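Local structure of endonuclease MutS2 (4OD6) at residues A[12-17]-A[26-31]. The protein is a MutS2 endonuclease, represented here by its Smr domain, that probably also senses collided ribosomes and splits them. Numbering follows the deposited sequence.
Sequences NELQLR and EELRAA
Leu14 meets the flat peptide group between Glu27 and Leu28. Its methyl CD2 sits over one face of that group, displaced to the edge formed by Glu27 O and Leu28 CA. The carbonyl atom Glu27 O is 4.1 Å from Leu14 CD2. At the Leu28 end of the peptide, Leu28 CA lies 3.8 Å from the same methyl. The contact belongs to the beta-alpha-beta unit of the Smr domain. In this unit strand 13-15 leads into helix 21-38, which then leads into the parallel strand 43-46. The short strand and helix axes run nearly antiparallel, at 158°, and approach to 9.8 Å. The interface between them is apolar. Leu14 places CG anti to its backbone N (chi1 -177°), which extends the side chain to the helix. Its CD2 then fits between Leu28 and Ala31, with Ala31 CB 3.7 Å from Leu14 CD2. Leu28 CD1 adds a contact at 4.0 Å to Leu14 CD2. Leu16, two residues on and just past the end of the strand, is buried. Its CD1 lies 4.3 Å from Leu28 CB. Leu16 and Leu28 both also touch Val45 of strand 43-46 and Leu58 of helix 53-62, so they join this contact to the core. Glu27 meets Leu16 with its CB, not with its carboxylate. The side chains of Leu16 and Glu27 cross at an oblique angle, with Leu16 CD2 3.8 Å from Glu27 CB.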
loop_
_atom_site.group_PDB
_atom_site.type_symbol
_atom_site.label_atom_id
_atom_site.label_comp_id
_atom_site.label_asym_id
_atom_site.label_seq_id
_atom_site.Cartn_x
_atom_site.Cartn_y
_atom_site.Cartn_z
ATOM N N ASN A 12 10.556 -1.168 3.703
ATOM C CA ASN A 12 9.169 -0.706 3.793
ATOM C C ASN A 12 8.218 -1.467 2.844
ATOM O O ASN A 12 7.337 -0.862 2.244
ATOM C CB ASN A 12 9.085 0.826 3.590
ATOM C CG ASN A 12 9.608 1.612 4.777
ATOM O OD1 ASN A 12 9.100 1.533 5.876
ATOM N ND2 ASN A 12 10.663 2.318 4.550
ATOM N N GLU A 13 8.374 -2.781 2.741
ATOM C CA GLU A 13 7.442 -3.627 1.983
ATOM C C GLU A 13 6.470 -4.187 2.987
ATOM O O GLU A 13 6.832 -4.791 3.982
ATOM C CB GLU A 13 8.085 -4.811 1.251
ATOM C CG GLU A 13 8.742 -4.455 -0.049
ATOM C CD GLU A 13 9.059 -5.663 -0.907
ATOM O OE1 GLU A 13 9.391 -6.690 -0.333
ATOM O OE2 GLU A 13 8.953 -5.531 -2.104
ATOM N N LEU A 14 5.216 -4.001 2.663
ATOM C CA LEU A 14 4.115 -4.502 3.449
ATOM C C LEU A 14 3.458 -5.660 2.724
ATOM O O LEU A 14 2.982 -5.491 1.671
ATOM C CB LEU A 14 3.094 -3.379 3.672
ATOM C CG LEU A 14 1.899 -3.706 4.545
ATOM C CD1 LEU A 14 2.301 -4.057 5.973
ATOM C CD2 LEU A 14 0.908 -2.546 4.503
ATOM N N GLN A 15 3.446 -6.839 3.327
ATOM C CA GLN A 15 2.958 -8.070 2.698
ATOM C C GLN A 15 1.513 -8.316 3.071
ATOM O O GLN A 15 1.184 -8.677 4.170
ATOM C CB GLN A 15 3.852 -9.260 3.119
ATOM C CG GLN A 15 5.321 -9.103 2.783
ATOM C CD GLN A 15 5.603 -9.221 1.323
ATOM O OE1 GLN A 15 4.794 -9.695 0.535
ATOM N NE2 GLN A 15 6.774 -8.793 0.952
ATOM N N LEU A 16 0.633 -8.096 2.129
ATOM C CA LEU A 16 -0.801 -8.188 2.415
ATOM C C LEU A 16 -1.427 -9.399 1.569
ATOM O O LEU A 16 -2.615 -9.646 1.742
ATOM C CB LEU A 16 -1.519 -6.928 2.000
ATOM C CG LEU A 16 -1.075 -5.683 2.760
ATOM C CD1 LEU A 16 -1.872 -4.445 2.381
ATOM C CD2 LEU A 16 -1.129 -5.889 4.254
ATOM N N ARG A 17 -0.716 -10.133 0.728
ATOM C CA ARG A 17 -1.340 -11.202 -0.045
ATOM C C ARG A 17 -1.952 -12.233 0.873
ATOM O O ARG A 17 -1.460 -12.523 1.899
ATOM C CB ARG A 17 -0.303 -11.883 -0.931
ATOM C CG ARG A 17 0.267 -11.043 -2.064
ATOM C CD ARG A 17 1.457 -11.738 -2.694
ATOM N NE ARG A 17 2.681 -11.507 -1.980
ATOM C CZ ARG A 17 3.883 -11.662 -2.524
ATOM N NH1 ARG A 17 3.978 -11.999 -3.804
ATOM N NH2 ARG A 17 4.999 -11.410 -1.828
ATOM N N GLU A 26 -6.923 -2.759 7.388
ATOM C CA GLU A 26 -6.472 -2.465 8.747
ATOM C C GLU A 26 -4.930 -2.408 8.840
ATOM O O GLU A 26 -4.341 -1.530 9.457
ATOM C CB GLU A 26 -6.972 -3.557 9.701
ATOM C CG GLU A 26 -6.467 -3.413 11.130
ATOM C CD GLU A 26 -6.707 -4.632 11.980
ATOM O OE1 GLU A 26 -7.414 -5.570 11.560
ATOM O OE2 GLU A 26 -6.132 -4.657 13.060
ATOM N N GLU A 27 -4.274 -3.368 8.224
ATOM C CA GLU A 27 -2.817 -3.404 8.204
ATOM C C GLU A 27 -2.226 -2.219 7.449
ATOM O O GLU A 27 -1.269 -1.637 7.879
ATOM C CB GLU A 27 -2.309 -4.725 7.639
ATOM C CG GLU A 27 -2.618 -5.945 8.505
ATOM C CD GLU A 27 -2.156 -5.820 9.944
ATOM O OE1 GLU A 27 -1.001 -5.463 10.093
ATOM O OE2 GLU A 27 -2.987 -6.066 10.826
ATOM N N LEU A 28 -2.830 -1.893 6.317
ATOM C CA LEU A 28 -2.345 -0.776 5.528
ATOM C C LEU A 28 -2.475 0.538 6.305
ATOM O O LEU A 28 -1.556 1.336 6.340
ATOM C CB LEU A 28 -3.093 -0.705 4.192
ATOM C CG LEU A 28 -2.728 0.469 3.283
ATOM C CD1 LEU A 28 -1.236 0.486 2.977
ATOM C CD2 LEU A 28 -3.537 0.409 1.991
ATOM N N ARG A 29 -3.607 0.726 6.956
ATOM C CA ARG A 29 -3.848 1.939 7.726
ATOM C C ARG A 29 -2.816 2.065 8.857
ATOM O O ARG A 29 -2.280 3.129 9.066
ATOM C CB ARG A 29 -5.284 1.905 8.268
ATOM C CG ARG A 29 -5.641 3.071 9.151
ATOM C CD ARG A 29 -7.112 2.993 9.484
ATOM N NE ARG A 29 -7.545 4.111 10.276
ATOM C CZ ARG A 29 -7.587 5.347 9.856
ATOM N NH1 ARG A 29 -7.309 5.647 8.589
ATOM N NH2 ARG A 29 -8.015 6.280 10.683
ATOM N N ALA A 30 -2.539 0.972 9.571
ATOM C CA ALA A 30 -1.524 0.962 10.643
ATOM C C ALA A 30 -0.137 1.237 10.102
ATOM O O ALA A 30 0.622 1.948 10.682
ATOM C CB ALA A 30 -1.560 -0.390 11.367
ATOM N N ALA A 31 0.187 0.638 8.967
ATOM C CA ALA A 31 1.506 0.819 8.367
ATOM C C ALA A 31 1.726 2.239 7.951
ATOM O O ALA A 31 2.815 2.752 8.076
ATOM C CB ALA A 31 1.716 -0.132 7.199
#